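Local atomic coordinates of ribosomal RNA small subunit methyltransferase E (Thermotoga maritima, PDB entry 1Z85), a protein that probably methylates the N3 position of a specific uridine in 16S rRNA of the assembled 30S ribosomal subunit, using S-adenosyl-L-methionine as methyl donor. Residues P83-S88 against L229-I234; S159-T164 against D175-G180; C106-V111 against K140-Y145; R100-K105 against T218-T223. One frame throughout, in Å; residues are numbered along the deposited sequence.

Following the chain, residues 83-88 lead into strand 87-92 and form the first half of contact 1. Its second half is the C terminus, so this contact encloses the other three. Contact 4 lies next inside, joining helix 96-108 to helix 216-230. Within its span come two local closures in series. Contact 3 ties the end of helix 96-108 to the end of helix 128-142. Contact 2 then joins strand 161-165 to the loop before strand 182-186. No two of these closures cross. Contact 1 touches both contact 2 and contact 3. Contacts 3 and 4 share helix 96-108, and contacts 1 and 4 share helix 216-230. Contacts 1, 3 and 4 also reach the second subunit.

Contact 1: P83-S88 against L229-I234; sequences PTEKLS and LKKQKI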
loop_
_atom_site.group_PDB
_atom_site.type_symbol
_atom_site.label_atom_id
_atom_site.label_comp_id
_atom_site.label_asym_id
_atom_site.label_seq_id
_atom_site.Cartn_x
_atom_site.Cartn_y
_atom_site.Cartn_z
ATOM N N PRO B 83 -10.058 -16.845 16.355
ATOM C CA PRO B 83 -10.570 -17.471 15.129
ATOM C C PRO B 83 -10.247 -18.967 15.105
ATOM O O PRO B 83 -9.228 -19.390 15.659
ATOM C CB PRO B 83 -9.802 -16.737 14.032
ATOM C CG PRO B 83 -8.507 -16.447 14.671
ATOM C CD PRO B 83 -8.787 -16.143 16.119
ATOM N N THR B 84 -11.104 -19.752 14.459
ATOM C CA THR B 84 -10.854 -21.180 14.290
ATOM C C THR B 84 -9.770 -21.437 13.261
ATOM O O THR B 84 -8.955 -22.325 13.469
ATOM C CB THR B 84 -12.088 -21.949 13.844
ATOM O OG1 THR B 84 -13.251 -21.156 14.082
ATOM C CG2 THR B 84 -12.176 -23.277 14.591
ATOM N N GLU B 85 -9.741 -20.686 12.158
ATOM C CA GLU B 85 -8.602 -20.818 11.247
ATOM C C GLU B 85 -7.721 -19.560 11.157
ATOM O O GLU B 85 -8.172 -18.443 10.928
ATOM C CB GLU B 85 -9.021 -21.462 9.925
ATOM C CG GLU B 85 -8.854 -20.723 8.634
ATOM C CD GLU B 85 -9.415 -21.576 7.487
ATOM O OE1 GLU B 85 -9.257 -22.816 7.566
ATOM O OE2 GLU B 85 -10.039 -21.019 6.551
ATOM N N LYS B 86 -6.445 -19.766 11.431
ATOM C CA LYS B 86 -5.531 -18.661 11.638
ATOM C C LYS B 86 -4.835 -18.323 10.327
ATOM O O LYS B 86 -4.554 -19.201 9.501
ATOM C CB LYS B 86 -4.474 -18.969 12.703
ATOM C CG LYS B 86 -4.981 -19.610 13.996
ATOM C CD LYS B 86 -4.835 -18.721 15.237
ATOM C CE LYS B 86 -5.335 -19.456 16.506
ATOM N NZ LYS B 86 -6.758 -19.937 16.403
ATOM N N LEU B 87 -4.590 -17.024 10.160
ATOM C CA LEU B 87 -3.691 -16.506 9.143
ATOM C C LEU B 87 -2.377 -16.107 9.826
ATOM O O LEU B 87 -2.349 -15.251 10.712
ATOM C CB LEU B 87 -4.349 -15.322 8.451
ATOM C CG LEU B 87 -3.454 -14.574 7.449
ATOM C CD1 LEU B 87 -2.996 -15.477 6.326
ATOM C CD2 LEU B 87 -4.191 -13.400 6.903
ATOM N N SER B 88 -1.289 -16.734 9.414
ATOM C CA SER B 88 0.034 -16.484 10.006
ATOM C C SER B 88 0.938 -15.856 8.929
ATOM O O SER B 88 0.817 -16.186 7.754
ATOM C CB SER B 88 0.648 -17.790 10.547
ATOM O OG SER B 88 -0.227 -18.391 11.490
ATOM N N LEU B 229 -8.414 -11.124 2.249
ATOM C CA LEU B 229 -9.704 -10.944 1.583
ATOM C C LEU B 229 -10.393 -12.253 1.272
ATOM O O LEU B 229 -11.553 -12.438 1.600
ATOM C CB LEU B 229 -9.491 -10.210 0.273
ATOM C CG LEU B 229 -9.945 -8.761 0.180
ATOM C CD1 LEU B 229 -9.690 -8.252 -1.268
ATOM C CD2 LEU B 229 -11.407 -8.612 0.531
ATOM N N LYS B 230 -9.664 -13.139 0.595
ATOM C CA LYS B 230 -10.150 -14.462 0.182
ATOM C C LYS B 230 -10.534 -15.285 1.430
ATOM O O LYS B 230 -11.556 -15.922 1.471
ATOM C CB LYS B 230 -9.059 -15.166 -0.647
ATOM C CG LYS B 230 -9.530 -16.009 -1.809
ATOM C CD LYS B 230 -10.197 -15.209 -2.918
ATOM N N LYS B 231 -9.728 -15.197 2.477
ATOM C CA LYS B 231 -10.005 -15.857 3.749
ATOM C C LYS B 231 -10.980 -15.118 4.666
ATOM O O LYS B 231 -11.248 -15.553 5.801
ATOM C CB LYS B 231 -8.675 -16.050 4.481
ATOM C CG LYS B 231 -7.818 -17.110 3.861
ATOM C CD LYS B 231 -8.617 -18.381 3.828
ATOM C CE LYS B 231 -7.823 -19.605 4.102
ATOM N NZ LYS B 231 -8.733 -20.710 3.685
ATOM N N GLN B 232 -11.500 -13.999 4.180
ATOM C CA GLN B 232 -12.389 -13.156 4.949
ATOM C C GLN B 232 -11.845 -12.730 6.309
ATOM O O GLN B 232 -12.588 -12.616 7.274
ATOM C CB GLN B 232 -13.746 -13.839 5.057
ATOM C CG GLN B 232 -14.657 -13.405 3.944
ATOM C CD GLN B 232 -15.280 -14.538 3.189
ATOM O OE1 GLN B 232 -14.956 -14.763 2.019
ATOM N NE2 GLN B 232 -16.198 -15.251 3.836
ATOM N N LYS B 233 -10.538 -12.524 6.394
ATOM C CA LYS B 233 -9.935 -11.897 7.553
ATOM C C LYS B 233 -10.165 -10.379 7.542
ATOM O O LYS B 233 -10.086 -9.713 8.570
ATOM C CB LYS B 233 -8.458 -12.208 7.573
ATOM C CG LYS B 233 -8.158 -13.729 7.793
ATOM C CD LYS B 233 -8.351 -14.102 9.226
ATOM C CE LYS B 233 -8.174 -15.577 9.507
ATOM N NZ LYS B 233 -8.556 -15.753 10.945
ATOM N N ILE B 234 -10.420 -9.838 6.359
ATOM C CA ILE B 234 -10.967 -8.482 6.197
ATOM C C ILE B 234 -12.184 -8.466 5.243
ATOM O O ILE B 234 -12.563 -9.456 4.553
ATOM C CB ILE B 234 -9.930 -7.487 5.639
ATOM C CG1 ILE B 234 -9.208 -8.116 4.441
ATOM C CG2 ILE B 234 -9.052 -7.073 6.719
ATOM C CD1 ILE B 234 -8.272 -7.220 3.719
ATOM O OXT ILE B 234 -12.801 -7.389 5.149
#
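Lys233 and Lys231 both reach residues 83-88, and Glu85 is the meeting point of the two. The contact joins the C-terminal tail to the start of strand 87-92 in the alpha/beta knot domain. Lys233 NZ donates to Glu85 O at 2.7 Å. It comes in almost head-on, with a C=O...N angle of 162°. Lys233 CG is anti to the carbonyl carbon (chi1 -66°), and the chain bends at its second torsion before running straight to NZ, which carries the ammonium to this oxygen. Pro83 CB lies beside the same ammonium, 3.5 Å from Lys233 NZ, and the two side chains cross at about a right angle. Behind the charge, the Lys233 chain runs past Leu87 in the opposite direction, with Lys233 CE 4.0 Å from Leu87 CB. The second link is a salt bridge, Lys231 NZ to Glu85 OE2 at 3.2 Å. Here the lysine meets the oxygen from above the carboxylate plane. Leu178 is a second partner of this lysine.

Asp112 is the second partner of the Lys233 site. Its OD2 forms a salt bridge with Lys233 NZ and accepts from Leu87 N. An alanine in place of Lys233 would probably leave Glu85 O without this donor and deprive Asp112 of its cationic mate. Further out, helix 216-230 stops in a Schellman motif at Gln232, which has positive phi. This turn directs the tail from Lys231 on to Lys233. The CB of Lys86 points away from the tail, and Lys86 NZ donates a hydrogen bond to Pro83 O at 2.6 Å.

Contact 2: S159-T164 against D175-G180; sequences SGNVIT and DANLEG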
loop_
_atom_site.group_PDB
_atom_site.type_symbol
_atom_site.label_atom_id
_atom_site.label_comp_id
_atom_site.label_asym_id
_atom_site.label_seq_id
_atom_site.Cartn_x
_atom_site.Cartn_y
_atom_site.Cartn_z
ATOM N N SER B 159 3.637 -26.526 9.022
ATOM C CA SER B 159 2.588 -27.415 8.596
ATOM C C SER B 159 1.472 -26.638 7.865
ATOM O O SER B 159 1.286 -25.410 8.020
ATOM C CB SER B 159 2.047 -28.216 9.785
ATOM O OG SER B 159 1.113 -27.440 10.515
ATOM N N GLY B 160 0.772 -27.365 7.025
ATOM C CA GLY B 160 -0.339 -26.818 6.301
ATOM C C GLY B 160 0.083 -26.081 5.049
ATOM O O GLY B 160 1.199 -26.213 4.552
ATOM N N ASN B 161 -0.854 -25.299 4.555
ATOM C CA ASN B 161 -0.702 -24.529 3.339
ATOM C C ASN B 161 0.256 -23.380 3.608
ATOM O O ASN B 161 -0.017 -22.583 4.478
ATOM C CB ASN B 161 -2.092 -23.991 2.957
ATOM C CG ASN B 161 -2.235 -23.718 1.492
ATOM O OD1 ASN B 161 -1.254 -23.546 0.782
ATOM N ND2 ASN B 161 -3.465 -23.662 1.035
ATOM N N VAL B 162 1.381 -23.323 2.896
ATOM C CA VAL B 162 2.281 -22.181 2.960
ATOM C C VAL B 162 2.448 -21.540 1.583
ATOM O O VAL B 162 2.566 -22.221 0.566
ATOM C CB VAL B 162 3.661 -22.573 3.503
ATOM C CG1 VAL B 162 4.488 -21.335 3.862
ATOM C CG2 VAL B 162 3.540 -23.532 4.740
ATOM N N ILE B 163 2.412 -20.211 1.578
ATOM C CA ILE B 163 2.601 -19.389 0.390
ATOM C C ILE B 163 3.835 -18.510 0.630
ATOM O O ILE B 163 3.903 -17.815 1.651
ATOM C CB ILE B 163 1.415 -18.413 0.184
ATOM C CG1 ILE B 163 0.074 -19.119 0.249
ATOM C CG2 ILE B 163 1.541 -17.662 -1.169
ATOM C CD1 ILE B 163 -0.208 -19.914 -0.938
ATOM N N THR B 164 4.781 -18.513 -0.302
ATOM C CA THR B 164 5.991 -17.692 -0.166
ATOM C C THR B 164 5.935 -16.514 -1.138
ATOM O O THR B 164 5.776 -16.706 -2.332
ATOM C CB THR B 164 7.253 -18.525 -0.418
ATOM O OG1 THR B 164 7.319 -19.572 0.543
ATOM C CG2 THR B 164 8.521 -17.669 -0.286
ATOM N N ASP B 175 -3.564 -17.850 -8.972
ATOM C CA ASP B 175 -3.699 -19.288 -9.243
ATOM C C ASP B 175 -3.572 -20.103 -7.946
ATOM O O ASP B 175 -4.084 -21.206 -7.877
ATOM C CB ASP B 175 -2.662 -19.769 -10.275
ATOM N N ALA B 176 -2.912 -19.552 -6.931
ATOM C CA ALA B 176 -2.565 -20.308 -5.718
ATOM C C ALA B 176 -3.773 -20.902 -5.011
ATOM O O ALA B 176 -4.848 -20.289 -4.966
ATOM C CB ALA B 176 -1.803 -19.455 -4.768
ATOM N N ASN B 177 -3.599 -22.120 -4.497
ATOM C CA ASN B 177 -4.606 -22.704 -3.631
ATOM C C ASN B 177 -4.530 -22.123 -2.232
ATOM O O ASN B 177 -3.442 -22.042 -1.638
ATOM C CB ASN B 177 -4.462 -24.196 -3.520
ATOM C CG ASN B 177 -5.540 -24.784 -2.667
ATOM O OD1 ASN B 177 -6.710 -24.797 -3.056
ATOM N ND2 ASN B 177 -5.179 -25.217 -1.483
ATOM N N LEU B 178 -5.686 -21.744 -1.700
ATOM C CA LEU B 178 -5.761 -21.065 -0.416
ATOM C C LEU B 178 -6.606 -21.845 0.612
ATOM O O LEU B 178 -6.948 -21.326 1.668
ATOM C CB LEU B 178 -6.314 -19.656 -0.619
ATOM C CG LEU B 178 -5.500 -18.729 -1.543
ATOM C CD1 LEU B 178 -6.224 -17.406 -1.713
ATOM C CD2 LEU B 178 -4.075 -18.502 -1.059
ATOM N N GLU B 179 -6.884 -23.110 0.322
ATOM C CA GLU B 179 -7.588 -23.985 1.258
ATOM C C GLU B 179 -6.943 -24.087 2.647
ATOM O O GLU B 179 -5.733 -24.272 2.780
ATOM C CB GLU B 179 -7.712 -25.414 0.664
ATOM C CG GLU B 179 -8.670 -25.532 -0.498
ATOM C CD GLU B 179 -10.070 -25.256 -0.053
ATOM O OE1 GLU B 179 -10.674 -26.184 0.539
ATOM O OE2 GLU B 179 -10.528 -24.101 -0.240
ATOM N N GLY B 180 -7.793 -23.973 3.668
ATOM C CA GLY B 180 -7.408 -24.190 5.040
ATOM C C GLY B 180 -6.599 -23.035 5.602
ATOM O O GLY B 180 -6.496 -21.981 4.978
#
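Asn161 uses its side-chain amide to hold the loop 175-180 against strand 161-165. That strand belongs to the parallel sheet of the alpha/beta knot domain, and the loop leads on into strand 182-186, its neighbour in the sheet. Two backbone carbonyls share one nitrogen. Asn161 ND2 donates to Glu179 O at 2.9 Å, nearly straight at 174°, with the oxygen in the amide plane. Its bond to Asn177 O is longer, 3.1 Å, and more bent, at 148°. Here the nitrogen sits well above the carbonyl plane of Asn177. CG of Asn161 is anti to the backbone N (chi1 -154°), and this carries the amide across to the loop. The carbonyl between these two acceptors, Leu178 O, is served by Lys231 NZ instead.

The backbone of the strand is occupied on both flanks. Asn161 and Ile163 bond with Thr183, and Ile163 also with Val185. Val162 and Thr164 bond with Thr205. At the other end of the segment, Thr164 OG1 pairs with Thr204 OG1. Beside the polar grip is a small apolar patch. Ile163 CD1 reaches Leu178 CD2 at 4.1 Å and Ala176 CB at 4.2 Å.

Contact 3: C106-V111 against K140-Y145; sequences CVELGV and KQCKRY
Arg144 reaches the C-terminal end of helix 96-108 and grips two backbone carbonyls with the edge of its guanidinium. The side chain is extended from CG to NE, with CG anti to the backbone N (chi1 176°). Arg144 NH1 donates to Val107 O at 2.8 Å. Arg144 NH2 donates to Val111 O at 2.7 Å. Arg144 NH1 gives a second, more bent bond to Val111 O (3.0 Å, 135°). Both acceptors lie in or close to the guanidinium plane, and the two nitrogens come to Val111 O from one face of its carbonyl plane. Arg144 NE is used as well, by Leu146 O. Along the stem, Arg144 CD passes Val107 CG1 at 4.1 Å.

This tight end is a Schellman motif, with Gly110 at positive phi as its C-prime residue. Its two closing bonds, Val111 N to Cys106 O and Gly110 N to Val107 O, are weak. The arginine's charge probably suits the negative end of the helix dipole. A leucine in its place would probably leave Val107 O and Val111 O without these donors and the helix end less firmly fixed to helix 128-142.

The other side is looser: the partly exposed Cys142 meets Glu108 through a single contact. Across it, Cys142 SG meets the aliphatic part of Glu108, 3.9 Å from Glu108 CG. Glu108 OE2 turns instead to Thr218 OG1 and Arg215 N of the second subunit.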
loop_
_atom_site.group_PDB
_atom_site.type_symbol
_atom_site.label_atom_id
_atom_site.label_comp_id
_atom_site.label_asym_id
_atom_site.label_seq_id
_atom_site.Cartn_x
_atom_site.Cartn_y
_atom_site.Cartn_z
ATOM N N CYS B 106 0.260 -6.293 8.913
ATOM C CA CYS B 106 -0.308 -7.506 9.517
ATOM C C CYS B 106 -1.467 -7.248 10.486
ATOM O O CYS B 106 -2.456 -7.977 10.499
ATOM C CB CYS B 106 0.768 -8.271 10.274
ATOM S SG CYS B 106 1.898 -9.202 9.241
ATOM N N VAL B 107 -1.351 -6.230 11.329
ATOM C CA VAL B 107 -2.494 -5.824 12.188
ATOM C C VAL B 107 -3.652 -5.423 11.331
ATOM O O VAL B 107 -4.777 -5.870 11.509
ATOM C CB VAL B 107 -2.133 -4.607 13.107
ATOM C CG1 VAL B 107 -3.297 -4.175 13.959
ATOM C CG2 VAL B 107 -0.930 -4.919 13.982
ATOM N N GLU B 108 -3.369 -4.547 10.394
ATOM C CA GLU B 108 -4.369 -3.993 9.537
ATOM C C GLU B 108 -5.179 -4.989 8.731
ATOM O O GLU B 108 -6.368 -4.814 8.555
ATOM C CB GLU B 108 -3.697 -3.040 8.542
ATOM C CG GLU B 108 -4.512 -1.896 8.259
ATOM C CD GLU B 108 -3.968 -1.028 7.148
ATOM O OE1 GLU B 108 -2.736 -0.879 7.037
ATOM O OE2 GLU B 108 -4.820 -0.493 6.414
ATOM N N LEU B 109 -4.501 -5.992 8.208
ATOM C CA LEU B 109 -5.053 -6.977 7.287
ATOM C C LEU B 109 -5.555 -8.243 7.956
ATOM O O LEU B 109 -5.741 -9.285 7.294
ATOM C CB LEU B 109 -3.993 -7.370 6.227
ATOM C CG LEU B 109 -3.555 -6.180 5.343
ATOM C CD1 LEU B 109 -2.381 -6.516 4.461
ATOM C CD2 LEU B 109 -4.728 -5.698 4.507
ATOM N N GLY B 110 -5.762 -8.188 9.253
ATOM C CA GLY B 110 -6.375 -9.306 9.944
ATOM C C GLY B 110 -5.530 -10.552 10.161
ATOM O O GLY B 110 -6.054 -11.626 10.465
ATOM N N VAL B 111 -4.226 -10.436 10.036
ATOM C CA VAL B 111 -3.333 -11.528 10.418
ATOM C C VAL B 111 -3.463 -11.831 11.916
ATOM O O VAL B 111 -3.551 -10.912 12.739
ATOM C CB VAL B 111 -1.864 -11.188 10.030
ATOM C CG1 VAL B 111 -0.875 -12.139 10.623
ATOM C CG2 VAL B 111 -1.719 -11.091 8.510
ATOM N N LYS B 140 -4.730 -0.011 18.113
ATOM C CA LYS B 140 -5.548 1.067 18.714
ATOM C C LYS B 140 -6.108 1.931 17.596
ATOM O O LYS B 140 -7.257 2.333 17.650
ATOM C CB LYS B 140 -4.761 1.943 19.705
ATOM C CG LYS B 140 -4.519 1.314 21.070
ATOM C CD LYS B 140 -3.266 1.911 21.768
ATOM C CE LYS B 140 -3.277 3.454 21.791
ATOM N NZ LYS B 140 -2.145 4.022 22.585
ATOM N N GLN B 141 -5.304 2.164 16.559
ATOM C CA GLN B 141 -5.778 2.904 15.398
ATOM C C GLN B 141 -6.847 2.154 14.555
ATOM O O GLN B 141 -7.839 2.768 14.099
ATOM C CB GLN B 141 -4.590 3.365 14.556
ATOM C CG GLN B 141 -4.797 4.711 13.856
ATOM N N CYS B 142 -6.697 0.844 14.377
ATOM C CA CYS B 142 -7.632 0.062 13.540
ATOM C C CYS B 142 -8.830 -0.457 14.303
ATOM O O CYS B 142 -9.691 -1.117 13.710
ATOM C CB CYS B 142 -6.915 -1.128 12.881
ATOM S SG CYS B 142 -5.893 -0.550 11.606
ATOM N N LYS B 143 -8.850 -0.167 15.613
ATOM C CA LYS B 143 -9.853 -0.639 16.553
ATOM C C LYS B 143 -9.956 -2.149 16.493
ATOM O O LYS B 143 -11.025 -2.736 16.306
ATOM C CB LYS B 143 -11.190 0.053 16.309
ATOM C CG LYS B 143 -11.103 1.585 16.198
ATOM C CD LYS B 143 -10.836 2.301 17.525
ATOM C CE LYS B 143 -11.421 3.783 17.553
ATOM N NZ LYS B 143 -10.361 4.883 17.477
ATOM N N ARG B 144 -8.803 -2.779 16.658
ATOM C CA ARG B 144 -8.705 -4.224 16.647
ATOM C C ARG B 144 -8.504 -4.727 18.077
ATOM O O ARG B 144 -7.440 -4.535 18.655
ATOM C CB ARG B 144 -7.590 -4.621 15.703
ATOM C CG ARG B 144 -7.347 -6.062 15.705
ATOM C CD ARG B 144 -6.647 -6.529 14.481
ATOM N NE ARG B 144 -6.402 -7.951 14.700
ATOM C CZ ARG B 144 -5.547 -8.712 14.029
ATOM N NH1 ARG B 144 -4.794 -8.226 13.032
ATOM N NH2 ARG B 144 -5.464 -9.984 14.376
ATOM N N TYR B 145 -9.538 -5.375 18.635
ATOM C CA TYR B 145 -9.623 -5.697 20.049
ATOM C C TYR B 145 -8.818 -6.929 20.433
ATOM O O TYR B 145 -8.383 -7.060 21.598
ATOM C CB TYR B 145 -11.093 -5.865 20.476
ATOM C CG TYR B 145 -11.832 -4.566 20.384
ATOM C CD1 TYR B 145 -12.389 -4.147 19.184
ATOM C CD2 TYR B 145 -11.947 -3.736 21.483
ATOM C CE1 TYR B 145 -13.072 -2.931 19.086
ATOM C CE2 TYR B 145 -12.623 -2.522 21.402
ATOM C CZ TYR B 145 -13.178 -2.127 20.199
ATOM O OH TYR B 145 -13.820 -0.926 20.101
#

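Contact 4: R100-K105 against T218-T223; sequences RFLIEK and TAAILT
Phe101 points the edge of its ring at Ile221. The para carbon leads: Phe101 CZ lies 3.7 Å from Ile221 CD1, and the two side chains cross at about a right angle. The ring is carried over by a first torsion that sets CG anti to the backbone N (chi1 174°). Ala220 CB is also near the ring plane, 4.4 Å from Phe101 CE2. Both partners on the second helix therefore meet the rim of the ring, not its face. One face is taken by a neighbour one turn on in the same helix. Lys105 CD stands 3.6 Å above the ring plane, displaced toward the rim.

The two helices, 96-108 and 216-230, run side by side in the alpha/beta knot domain. Their short segments here are nearly parallel, crossing at -19°, with 10.7 Å between axes. Side chains must span this distance. Leu102 reaches Ala220 from beside the ring, with Leu102 CD2 3.9 Å from Ala220 CB. It also touches Val91 and Pro92 of strand 87-92, so it lies between the helix pair and the sheet.

The stem of Lys105 slants across Ile221, with Lys105 CG 3.9 Å from Ile221 CG1. The chain bends at its second and third torsions, and its ammonium forms a salt bridge with Glu108. Ile221 also packs on Ile221 of the second subunit. Thr218 likewise packs on Ile221 of the second subunit, so helix 216-230 faces the dimer partner here.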
loop_
_atom_site.group_PDB
_atom_site.type_symbol
_atom_site.label_atom_id
_atom_site.label_comp_id
_atom_site.label_asym_id
_atom_site.label_seq_id
_atom_site.Cartn_x
_atom_site.Cartn_y
_atom_site.Cartn_z
ATOM N N ARG B 100 8.754 -2.507 10.636
ATOM C CA ARG B 100 7.653 -1.821 11.272
ATOM C C ARG B 100 6.443 -1.806 10.344
ATOM O O ARG B 100 5.329 -2.061 10.764
ATOM C CB ARG B 100 8.094 -0.393 11.628
ATOM C CG ARG B 100 7.024 0.445 12.324
ATOM C CD ARG B 100 7.457 1.941 12.278
ATOM N NE ARG B 100 6.444 2.972 12.499
ATOM C CZ ARG B 100 5.724 3.193 13.613
ATOM N NH1 ARG B 100 5.791 2.383 14.673
ATOM N NH2 ARG B 100 4.871 4.234 13.638
ATOM N N PHE B 101 6.687 -1.500 9.070
ATOM C CA PHE B 101 5.672 -1.517 7.996
ATOM C C PHE B 101 4.952 -2.850 7.876
ATOM O O PHE B 101 3.724 -2.898 7.856
ATOM C CB PHE B 101 6.296 -1.129 6.629
ATOM C CG PHE B 101 5.346 -1.272 5.482
ATOM C CD1 PHE B 101 4.402 -0.292 5.222
ATOM C CD2 PHE B 101 5.350 -2.411 4.703
ATOM C CE1 PHE B 101 3.468 -0.460 4.175
ATOM C CE2 PHE B 101 4.442 -2.596 3.699
ATOM C CZ PHE B 101 3.487 -1.637 3.421
ATOM N N LEU B 102 5.712 -3.943 7.854
ATOM C CA LEU B 102 5.111 -5.244 7.690
ATOM C C LEU B 102 4.253 -5.633 8.881
ATOM O O LEU B 102 3.152 -6.148 8.711
ATOM C CB LEU B 102 6.149 -6.322 7.447
ATOM C CG LEU B 102 6.906 -6.265 6.115
ATOM C CD1 LEU B 102 8.060 -7.289 6.139
ATOM C CD2 LEU B 102 5.950 -6.552 4.973
ATOM N N ILE B 103 4.770 -5.424 10.090
ATOM C CA ILE B 103 3.980 -5.592 11.287
ATOM C C ILE B 103 2.683 -4.762 11.303
ATOM O O ILE B 103 1.638 -5.250 11.713
ATOM C CB ILE B 103 4.769 -5.136 12.513
ATOM C CG1 ILE B 103 6.042 -5.975 12.698
ATOM C CG2 ILE B 103 3.924 -5.246 13.766
ATOM C CD1 ILE B 103 7.027 -5.322 13.679
ATOM N N GLU B 104 2.758 -3.509 10.888
ATOM C CA GLU B 104 1.566 -2.627 10.882
ATOM C C GLU B 104 0.500 -3.143 9.949
ATOM O O GLU B 104 -0.710 -3.142 10.251
ATOM C CB GLU B 104 1.968 -1.194 10.522
ATOM C CG GLU B 104 2.503 -0.384 11.743
ATOM C CD GLU B 104 3.106 1.031 11.448
ATOM O OE1 GLU B 104 3.089 1.541 10.291
ATOM O OE2 GLU B 104 3.649 1.600 12.431
ATOM N N LYS B 105 0.951 -3.584 8.792
ATOM C CA LYS B 105 0.080 -4.204 7.770
ATOM C C LYS B 105 -0.503 -5.485 8.200
ATOM O O LYS B 105 -1.652 -5.772 7.893
ATOM C CB LYS B 105 0.854 -4.396 6.471
ATOM C CG LYS B 105 0.821 -3.161 5.536
ATOM C CD LYS B 105 0.909 -1.853 6.307
ATOM C CE LYS B 105 0.042 -0.789 5.747
ATOM N NZ LYS B 105 -0.107 0.382 6.702
ATOM N N THR B 218 3.969 -2.215 -1.899
ATOM C CA THR B 218 2.804 -2.584 -2.725
ATOM C C THR B 218 2.625 -4.099 -2.852
ATOM O O THR B 218 1.515 -4.634 -2.654
ATOM C CB THR B 218 2.914 -1.897 -4.095
ATOM O OG1 THR B 218 3.009 -0.492 -3.889
ATOM C CG2 THR B 218 1.702 -2.150 -4.960
ATOM N N ALA B 219 3.700 -4.803 -3.184
ATOM C CA ALA B 219 3.657 -6.274 -3.250
ATOM C C ALA B 219 3.178 -6.925 -1.952
ATOM O O ALA B 219 2.466 -7.927 -1.986
ATOM C CB ALA B 219 5.024 -6.832 -3.571
ATOM N N ALA B 220 3.648 -6.414 -0.809
ATOM C CA ALA B 220 3.283 -6.982 0.488
ATOM C C ALA B 220 1.812 -6.758 0.833
ATOM O O ALA B 220 1.140 -7.635 1.339
ATOM C CB ALA B 220 4.129 -6.375 1.538
ATOM N N ILE B 221 1.316 -5.565 0.530
ATOM C CA ILE B 221 -0.099 -5.251 0.765
ATOM C C ILE B 221 -0.969 -6.059 -0.133
ATOM O O ILE B 221 -1.982 -6.613 0.281
ATOM C CB ILE B 221 -0.355 -3.723 0.538
ATOM C CG1 ILE B 221 0.231 -2.931 1.733
ATOM C CG2 ILE B 221 -1.806 -3.450 0.328
ATOM C CD1 ILE B 221 0.325 -1.439 1.543
ATOM N N LEU B 222 -0.605 -6.092 -1.408
ATOM C CA LEU B 222 -1.400 -6.806 -2.379
ATOM C C LEU B 222 -1.434 -8.310 -2.082
ATOM O O LEU B 222 -2.480 -8.969 -2.159
ATOM C CB LEU B 222 -0.851 -6.526 -3.761
ATOM C CG LEU B 222 -1.764 -6.867 -4.901
ATOM C CD1 LEU B 222 -3.054 -6.055 -4.801
ATOM C CD2 LEU B 222 -0.974 -6.605 -6.177
ATOM N N THR B 223 -0.297 -8.858 -1.720
ATOM C CA THR B 223 -0.201 -10.308 -1.470
ATOM C C THR B 223 -0.940 -10.736 -0.226
ATOM O O THR B 223 -1.798 -11.601 -0.276
ATOM C CB THR B 223 1.269 -10.727 -1.393
ATOM O OG1 THR B 223 1.886 -10.446 -2.649
ATOM C CG2 THR B 223 1.391 -12.199 -1.087
#